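Local coordinates for hypothetical protein EF0006 (PDB 2GMQ), which is of unknown function but, as a plasmid-encoded member of the PrgU-like family, probably takes part in the enterococcal pheromone response, at residues 41-46 with 50-55; 63-66 with 71-74; 26-29 with 34-37; 84-87 with 92-95. One frame throughout, in Å; residues are numbered along the deposited sequence.

How the contacts relate
Taken along the chain, the four contacts follow in series as 3, 1, 2 and 4. Contacts 3 and 4 are two hairpins of the same antiparallel sheet, in which strands 34-39 and 94-98 are neighbours; their centres lie about 17 Å apart. Contact 1, at the end of helix 41-50, sits beside contact 4 with centres about 10 Å apart, and the two touch where Y84 meets I53 and T54 and where I92 packs on A44 and M45. Contact 2 belongs to the other sheet and meets contact 3 through L64 CD1 and V37 CG2, 3.7 Å apart. Contacts 1 and 2 both reach the second subunit.

Contact 1: residues 41-46 with 50-55; sequences NTRAME and NKQITE
R43 and Q52 both send CG away from their own backbone N (chi1 -175° and 177°), but the R43 chain then bends at chi2 while Q52 runs on extended, and the two ends meet. R43 NH2 donates to Q52 OE1 at 3.1 Å, with the oxygen at the guanidinium edge, slightly out of its plane, and the guanidinium and amide planes turned 43° apart. E46, bent at chi2, brings OE2 to the same arginine: it forms a salt bridge with R43 NE, 2.9 Å away, although the hydrogen bond within it is bent and weak. One water ties the group together, donating to E46 OE2 and Q52 OE1 and accepting from N50 ND2 at 2.7 Å. Along the backbone, N50 N bonds to E46 O at 3.1 Å, an i to i-4 bond near the end of helix 41-50. A Schellman motif closes that helix, with K51 as the C-prime residue at positive phi, and after it Q52 points its side chain toward the helix. R43 NH1 also pairs with D22, which together with E46 would help hold the guanidinium in place. Across the subunit boundary, R43 and E46 form salt bridges with E46 and R43 of the second subunit, whose Q19 N and A17 N bond to E46 OE1 and N50 OD1.

Contact 2: residues 63-66 with 71-74; sequences TLNI and KSLA
I66 and L73 face each other as an antiparallel hydrogen-bonded pair, joined by two backbone bonds: I66 N to L73 O at 2.8 Å, and L73 N to I66 O at 2.9 Å. The next pair along, N65 with A74, is non-hydrogen-bonded, and here the chains draw in to 4.2 Å between N65 CA and A74 CA. Weaker CA-H...O contacts supplement these bonds, S72 CA reaching I66 O at 3.2 Å and A74 CA reaching L64 O. Polar side chains meet on the face that carries N65 and A74. With CG anti to the backbone N (chi1 -171°), the N65 amide leans across to the partner strand and lays OD1 against S72 CB at 3.5 Å. A water donates to that OD1 at 2.8 Å; its further link to S72 OG is doubtful, since it rests on one of two conformers of the serine. Apolar contact on this face is slight: the T63 methyl CG2 rests on A74 CB at 3.9 Å. The two strands make a beta hairpin at one edge of a mixed sheet, three-stranded within this chain. Strand 15-19 runs parallel to 63-68 on its other side, helix 105-112 covers I66 and L73 through F112, and Y49 of the second subunit packs on N65 and S72.

Contact 3: residues 26-29 with 34-37; sequences QWRG and LVKV
Q26 and K36 lie side by side as an antiparallel hydrogen-bonded pair, Q26 N giving its hydrogen to K36 O at 2.9 Å. From there the Q26 side chain can be followed outward. Its CB lies near K36 O and K36 CG. CG then leaves anti to the backbone N (chi1 -179°) and the chain stays extended, which carries CD alongside the aliphatic part of the lysine. At the tip, OE1 comes down on the lysine methylenes, 3.2 Å from K36 CG and 3.0 Å from K36 CE, and also meets the V35 methyl CG1. K36 CG sits between its own backbone N and carbonyl carbon (chi1 67°), which puts it beside OE1, and the bend at chi3 keeps CE there too. The register then slips by one residue: Q26 O accepts from V35 N at 2.9 Å, while W27 pairs with L34, so a beta bulge lies in this hairpin. V35, the extra residue of the bulge, turns its side chain toward the opposite strand, and in one of the two conformers of R28 its CG2 lies over a face of the guanidinium. W27 and L34 occupy the other face of the sheet. L34 CD1 stands almost directly above the six-membered ring of W27, 4.0 Å from its centroid in a CH-pi contact, while L34 CB presses on W27 CZ3 at 3.3 Å. Strand 23-27 forms an edge of the four-stranded antiparallel sheet within this chain, and 34-39 bonds on its far side to 94-98; F108 of helix 105-112 meets the W27 indole edge-to-face, and L34 packs on I99 and I103.

Contact 4: residues 84-87 with 92-95; sequences YVKP and INVP
Y84 and P95 pack ring against ring in the beta hairpin of strands 83-85 and 94-98, on the side of V85 and V94 away from the turn. They are an antiparallel non-hydrogen-bonded pair, and the tyrosine lays one face of its ring over the proline: P95 CA stands above the ring centre, and Y84 CE2 comes within 3.8 Å of P95 CD. The N93 carbonyl oxygen lies at the edge of the same ring, in its plane, 3.8 Å from Y84 CD2. With CG anti to the carbonyl carbon (chi1 -81°), the tyrosine swings over the partner strand, and it also touches I53, E55 and I58. V85 and V94 turn to the other face of the sheet, with their side chains at an angle to each other and CG2 meeting CG2 at 3.7 Å. Two backbone bonds clamp this pair, V85 N to V94 O and V94 N to V85 O, both 2.9 Å long. Next along, N93 lies opposite K86 and sets its CB 3.2 Å from V85 O, with OD1 close to K86 CA. V94 also packs on A44 of helix 41-50, while P95 bonds through its backbone to L39, linking the hairpin to strand 34-39. At the turn end, the P87 ring lies against I92 O, an oxygen buried here without a hydrogen-bonding partner in the model, with P87 CG 3.0 Å from it.

Contact 1: residues 41-46 with 50-55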
# COMPACT_ATOMS: atom_id res chain seq x y z
N ASN A 41 7.94 -11.52 3.76
CA ASN A 41 9.36 -11.52 4.07
C ASN A 41 9.76 -10.55 5.18
O ASN A 41 10.56 -10.90 6.08
CB ASN A 41 10.24 -11.23 2.83
CG ASN A 41 10.17 -12.34 1.77
OD1 ASN A 41 9.37 -13.28 1.81
ND2 ASN A 41 11.05 -12.20 0.80
N THR A 42 9.22 -9.33 5.15
CA THR A 42 9.63 -8.31 6.16
C THR A 42 9.22 -8.74 7.58
O THR A 42 10.03 -8.76 8.50
CB THR A 42 9.02 -6.95 5.83
OG1 THR A 42 9.48 -6.59 4.50
CG2 THR A 42 9.65 -5.88 6.78
N ARG A 43 7.98 -9.14 7.69
CA ARG A 43 7.44 -9.63 8.99
C ARG A 43 8.27 -10.88 9.41
O ARG A 43 8.57 -11.04 10.58
CB ARG A 43 5.94 -9.95 8.94
CG ARG A 43 5.41 -10.35 10.43
CD ARG A 43 5.69 -9.19 11.43
NE ARG A 43 5.30 -9.58 12.80
CZ ARG A 43 4.04 -9.62 13.28
NH1 ARG A 43 3.02 -9.34 12.49
NH2 ARG A 43 3.80 -10.04 14.53
N ALA A 44 8.60 -11.78 8.49
CA ALA A 44 9.35 -12.99 8.90
C ALA A 44 10.71 -12.60 9.50
O ALA A 44 11.18 -13.23 10.48
CB ALA A 44 9.54 -13.93 7.79
N MSE A 45 11.37 -11.58 8.90
CA MSE A 45 12.64 -11.12 9.42
C MSE A 45 12.46 -10.52 10.80
O MSE A 45 13.20 -10.85 11.70
CB MSE A 45 13.30 -10.13 8.48
CG MSE A 45 14.70 -9.76 8.95
SE MSE A 45 16.05 -11.25 8.84
CE MSE A 45 16.46 -11.05 6.92
N GLU A 46 11.45 -9.68 10.98
CA GLU A 46 11.13 -9.20 12.31
C GLU A 46 10.93 -10.36 13.30
O GLU A 46 11.49 -10.27 14.38
CB GLU A 46 9.86 -8.31 12.22
CG GLU A 46 9.63 -7.48 13.45
CD GLU A 46 8.12 -7.31 13.66
OE1 GLU A 46 7.66 -6.22 13.28
OE2 GLU A 46 7.47 -8.27 14.19
N ASN A 50 13.02 -11.36 16.82
CA ASN A 50 12.30 -11.42 18.08
C ASN A 50 12.10 -12.86 18.58
O ASN A 50 11.63 -13.02 19.71
CB ASN A 50 10.93 -10.71 18.03
CG ASN A 50 11.05 -9.20 17.82
OD1 ASN A 50 12.02 -8.56 18.28
ND2 ASN A 50 10.03 -8.61 17.16
N LYS A 51 12.36 -13.85 17.74
CA LYS A 51 12.02 -15.23 18.05
C LYS A 51 10.52 -15.41 18.37
O LYS A 51 10.11 -16.22 19.21
CB LYS A 51 12.98 -15.67 19.20
CG LYS A 51 14.45 -15.39 18.96
CD LYS A 51 14.91 -16.12 17.71
CE LYS A 51 16.39 -15.81 17.26
NZ LYS A 51 16.90 -14.37 17.12
N GLN A 52 9.69 -14.64 17.66
CA GLN A 52 8.25 -14.65 17.93
C GLN A 52 7.70 -15.98 17.46
O GLN A 52 6.98 -16.66 18.20
CB GLN A 52 7.58 -13.46 17.27
CG GLN A 52 6.08 -13.61 17.54
CD GLN A 52 5.34 -12.38 17.17
OE1 GLN A 52 5.74 -11.66 16.30
NE2 GLN A 52 4.23 -12.14 17.87
N ILE A 53 8.11 -16.41 16.27
CA ILE A 53 7.88 -17.75 15.78
C ILE A 53 9.23 -18.23 15.34
O ILE A 53 10.03 -17.44 14.74
CB ILE A 53 6.91 -17.80 14.59
CG1 ILE A 53 5.57 -17.14 14.99
CG2 ILE A 53 6.59 -19.28 14.16
CD1 ILE A 53 4.61 -17.01 13.84
N THR A 54 9.51 -19.48 15.67
CA THR A 54 10.81 -20.08 15.37
C THR A 54 10.63 -21.48 14.87
O THR A 54 9.60 -22.09 15.09
CB THR A 54 11.68 -20.21 16.64
OG1 THR A 54 11.04 -21.11 17.57
CG2 THR A 54 12.03 -18.86 17.26
N GLU A 55 11.68 -22.05 14.27
CA GLU A 55 11.63 -23.44 13.84
C GLU A 55 11.30 -24.35 15.02
O GLU A 55 10.49 -25.28 14.83
CB GLU A 55 12.94 -23.85 13.13
CG GLU A 55 12.64 -24.44 11.70
CD GLU A 55 13.55 -23.86 10.57
OE1 GLU A 55 14.05 -22.70 10.70
OE2 GLU A 55 13.76 -24.55 9.54
O HOH W 1 8.11 -10.19 16.00

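Contact 2: residues 63-66 with 71-74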
# COMPACT_ATOMS: atom_id res chain seq x y z
N THR A 63 -3.82 -22.29 16.53
CA THR A 63 -4.78 -21.32 16.07
C THR A 63 -4.08 -20.00 15.67
O THR A 63 -3.21 -19.48 16.41
CB THR A 63 -5.71 -20.98 17.26
OG1 THR A 63 -6.29 -22.20 17.71
CG2 THR A 63 -6.83 -20.03 16.77
N LEU A 64 -4.45 -19.51 14.49
CA LEU A 64 -4.02 -18.15 14.07
C LEU A 64 -5.24 -17.26 14.20
O LEU A 64 -6.34 -17.61 13.69
CB LEU A 64 -3.59 -18.09 12.61
CG LEU A 64 -2.47 -18.98 12.14
CD1 LEU A 64 -2.10 -18.63 10.70
CD2 LEU A 64 -1.24 -18.99 13.09
N ASN A 65 -5.04 -16.13 14.90
CA ASN A 65 -6.09 -15.10 15.00
C ASN A 65 -5.78 -14.00 13.97
O ASN A 65 -4.89 -13.14 14.20
CB ASN A 65 -6.14 -14.59 16.42
CG ASN A 65 -7.30 -13.69 16.71
OD1 ASN A 65 -8.27 -13.60 15.93
ND2 ASN A 65 -7.25 -13.01 17.87
N ILE A 66 -6.48 -14.01 12.83
CA ILE A 66 -6.21 -13.07 11.76
C ILE A 66 -6.83 -11.73 12.06
O ILE A 66 -8.03 -11.65 12.37
CB ILE A 66 -6.60 -13.64 10.31
CG1 ILE A 66 -5.69 -14.89 10.10
CG2 ILE A 66 -6.39 -12.57 9.28
CD1 ILE A 66 -5.98 -15.70 8.88
N LYS A 71 -11.10 -5.98 13.01
CA LYS A 71 -11.84 -7.23 13.18
C LYS A 71 -10.85 -8.38 13.42
O LYS A 71 -9.69 -8.24 13.12
CB LYS A 71 -12.67 -7.52 11.92
CG LYS A 71 -13.85 -6.56 11.68
CD LYS A 71 -14.93 -7.39 11.15
CE LYS A 71 -16.27 -6.69 11.01
NZ LYS A 71 -16.96 -7.18 9.77
N SER A 72 -11.36 -9.53 13.89
CA SER A 72 -10.52 -10.68 14.18
C SER A 72 -11.22 -12.00 13.81
O SER A 72 -12.47 -12.16 13.94
CB SER A 72 -10.08 -10.67 15.65
OG SER A 72 -11.18 -10.86 16.51
N LEU A 73 -10.47 -12.97 13.31
CA LEU A 73 -11.06 -14.28 12.89
C LEU A 73 -10.08 -15.35 13.33
O LEU A 73 -8.95 -15.38 12.82
CB LEU A 73 -11.16 -14.45 11.36
CG LEU A 73 -11.92 -15.72 10.88
CD1 LEU A 73 -13.21 -15.98 11.61
CD2 LEU A 73 -12.13 -15.50 9.37
N ALA A 74 -10.49 -16.19 14.29
CA ALA A 74 -9.60 -17.31 14.68
C ALA A 74 -9.77 -18.51 13.77
O ALA A 74 -10.95 -18.99 13.54
CB ALA A 74 -9.95 -17.75 16.19
O HOH W 2 -10.78 -13.92 17.23

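Contact 3: residues 26-29 with 34-37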
# COMPACT_ATOMS: atom_id res chain seq x y z
N GLN A 26 -3.35 -18.33 0.31
CA GLN A 26 -3.47 -19.15 -0.87
C GLN A 26 -4.92 -19.72 -0.81
O GLN A 26 -5.19 -20.53 0.05
CB GLN A 26 -2.51 -20.35 -0.86
CG GLN A 26 -2.68 -21.16 -2.17
CD GLN A 26 -2.17 -22.63 -2.20
OE1 GLN A 26 -1.86 -23.26 -1.18
NE2 GLN A 26 -2.11 -23.16 -3.39
N TRP A 27 -5.74 -19.30 -1.77
CA TRP A 27 -7.14 -19.79 -1.84
C TRP A 27 -7.23 -20.79 -2.95
O TRP A 27 -6.74 -20.50 -4.08
CB TRP A 27 -8.06 -18.60 -2.17
CG TRP A 27 -8.04 -17.52 -1.13
CD1 TRP A 27 -7.28 -16.33 -1.19
CD2 TRP A 27 -8.78 -17.46 0.07
NE1 TRP A 27 -7.53 -15.58 -0.09
CE2 TRP A 27 -8.41 -16.25 0.74
CE3 TRP A 27 -9.74 -18.33 0.66
CZ2 TRP A 27 -9.01 -15.84 1.94
CZ3 TRP A 27 -10.29 -17.95 1.88
CH2 TRP A 27 -9.89 -16.73 2.53
N ARG A 28 -7.84 -21.94 -2.67
CA ARG A 28 -7.98 -22.96 -3.71
C ARG A 28 -8.78 -22.38 -4.88
O ARG A 28 -9.89 -21.86 -4.71
CB ARG A 28 -8.60 -24.25 -3.18
CG ARG A 28 -8.49 -25.43 -4.15
CD ARG A 28 -7.28 -26.35 -3.87
NE ARG A 28 -7.38 -27.02 -2.57
CZ ARG A 28 -6.38 -27.66 -1.95
NH1 ARG A 28 -5.16 -27.71 -2.49
NH2 ARG A 28 -6.61 -28.24 -0.78
N GLY A 29 -8.20 -22.43 -6.08
CA GLY A 29 -8.88 -21.78 -7.19
C GLY A 29 -9.07 -20.28 -7.09
O GLY A 29 -9.88 -19.75 -7.82
N LEU A 34 -9.55 -21.53 2.00
CA LEU A 34 -8.23 -21.05 2.36
C LEU A 34 -7.33 -22.28 2.73
O LEU A 34 -7.66 -23.05 3.66
CB LEU A 34 -8.34 -20.09 3.55
CG LEU A 34 -6.95 -19.52 4.08
CD1 LEU A 34 -6.16 -18.84 2.92
CD2 LEU A 34 -7.18 -18.52 5.20
N VAL A 35 -6.24 -22.46 2.00
CA VAL A 35 -5.49 -23.72 2.11
C VAL A 35 -4.30 -23.42 3.05
O VAL A 35 -3.99 -24.20 3.96
CB VAL A 35 -4.98 -24.17 0.69
CG1 VAL A 35 -3.90 -25.31 0.83
CG2 VAL A 35 -6.15 -24.64 -0.18
N LYS A 36 -3.62 -22.30 2.77
CA LYS A 36 -2.45 -22.00 3.59
C LYS A 36 -2.14 -20.49 3.57
O LYS A 36 -2.67 -19.75 2.72
CB LYS A 36 -1.25 -22.82 3.09
CG LYS A 36 -0.78 -22.40 1.71
CD LYS A 36 0.55 -23.01 1.31
CE LYS A 36 0.41 -24.24 0.43
NZ LYS A 36 1.82 -24.62 -0.14
N VAL A 37 -1.38 -20.04 4.58
CA VAL A 37 -0.97 -18.63 4.65
C VAL A 37 0.56 -18.70 4.87
O VAL A 37 1.09 -19.64 5.55
CB VAL A 37 -1.61 -17.85 5.82
CG1 VAL A 37 -3.16 -18.02 5.82
CG2 VAL A 37 -1.12 -18.35 7.15

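Contact 4: residues 84-87 with 92-95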
# COMPACT_ATOMS: atom_id res chain seq x y z
N TYR A 84 8.81 -24.10 7.65
CA TYR A 84 9.55 -22.97 7.07
C TYR A 84 9.85 -23.27 5.59
O TYR A 84 10.18 -24.39 5.25
CB TYR A 84 10.85 -22.67 7.87
CG TYR A 84 10.55 -21.86 9.10
CD1 TYR A 84 9.89 -22.42 10.19
CD2 TYR A 84 10.87 -20.50 9.15
CE1 TYR A 84 9.56 -21.65 11.31
CE2 TYR A 84 10.58 -19.73 10.25
CZ TYR A 84 9.95 -20.31 11.34
OH TYR A 84 9.65 -19.55 12.41
N VAL A 85 9.71 -22.27 4.72
CA VAL A 85 9.98 -22.44 3.28
C VAL A 85 10.99 -21.35 2.83
O VAL A 85 11.11 -20.31 3.48
CB VAL A 85 8.72 -22.35 2.41
CG1 VAL A 85 7.69 -23.42 2.80
CG2 VAL A 85 8.08 -21.00 2.57
N LYS A 86 11.70 -21.59 1.72
CA LYS A 86 12.64 -20.59 1.17
C LYS A 86 11.90 -19.36 0.56
O LYS A 86 10.95 -19.52 -0.24
CB LYS A 86 13.58 -21.25 0.15
CG LYS A 86 14.63 -20.30 -0.40
CD LYS A 86 15.96 -21.00 -0.72
CE LYS A 86 16.99 -19.99 -1.21
NZ LYS A 86 17.30 -20.14 -2.67
N PRO A 87 12.37 -18.13 0.89
CA PRO A 87 11.70 -16.85 0.57
C PRO A 87 11.62 -16.43 -0.93
O PRO A 87 12.05 -17.17 -1.85
CB PRO A 87 12.52 -15.82 1.38
CG PRO A 87 13.94 -16.40 1.36
CD PRO A 87 13.66 -17.89 1.59
N ILE A 92 15.90 -14.86 4.28
CA ILE A 92 15.38 -15.57 5.45
C ILE A 92 14.21 -16.52 5.05
O ILE A 92 13.33 -16.09 4.29
CB ILE A 92 14.87 -14.54 6.56
CG1 ILE A 92 14.50 -15.27 7.85
CG2 ILE A 92 13.68 -13.64 6.08
CD1 ILE A 92 13.53 -14.55 8.64
N ASN A 93 14.21 -17.77 5.56
CA ASN A 93 13.04 -18.67 5.39
C ASN A 93 11.88 -18.14 6.18
O ASN A 93 12.05 -17.49 7.22
CB ASN A 93 13.26 -20.09 5.85
CG ASN A 93 14.50 -20.68 5.22
OD1 ASN A 93 14.68 -20.65 3.99
ND2 ASN A 93 15.40 -21.18 6.06
N VAL A 94 10.69 -18.49 5.71
CA VAL A 94 9.49 -17.88 6.26
C VAL A 94 8.51 -18.98 6.70
O VAL A 94 8.48 -20.04 6.09
CB VAL A 94 8.82 -16.91 5.23
CG1 VAL A 94 9.79 -15.86 4.69
CG2 VAL A 94 8.14 -17.63 4.11
N PRO A 95 7.75 -18.74 7.80
CA PRO A 95 6.76 -19.72 8.32
C PRO A 95 5.53 -19.83 7.40
O PRO A 95 5.06 -18.79 6.94
CB PRO A 95 6.27 -19.10 9.64
CG PRO A 95 7.00 -17.90 9.88
CD PRO A 95 7.91 -17.57 8.68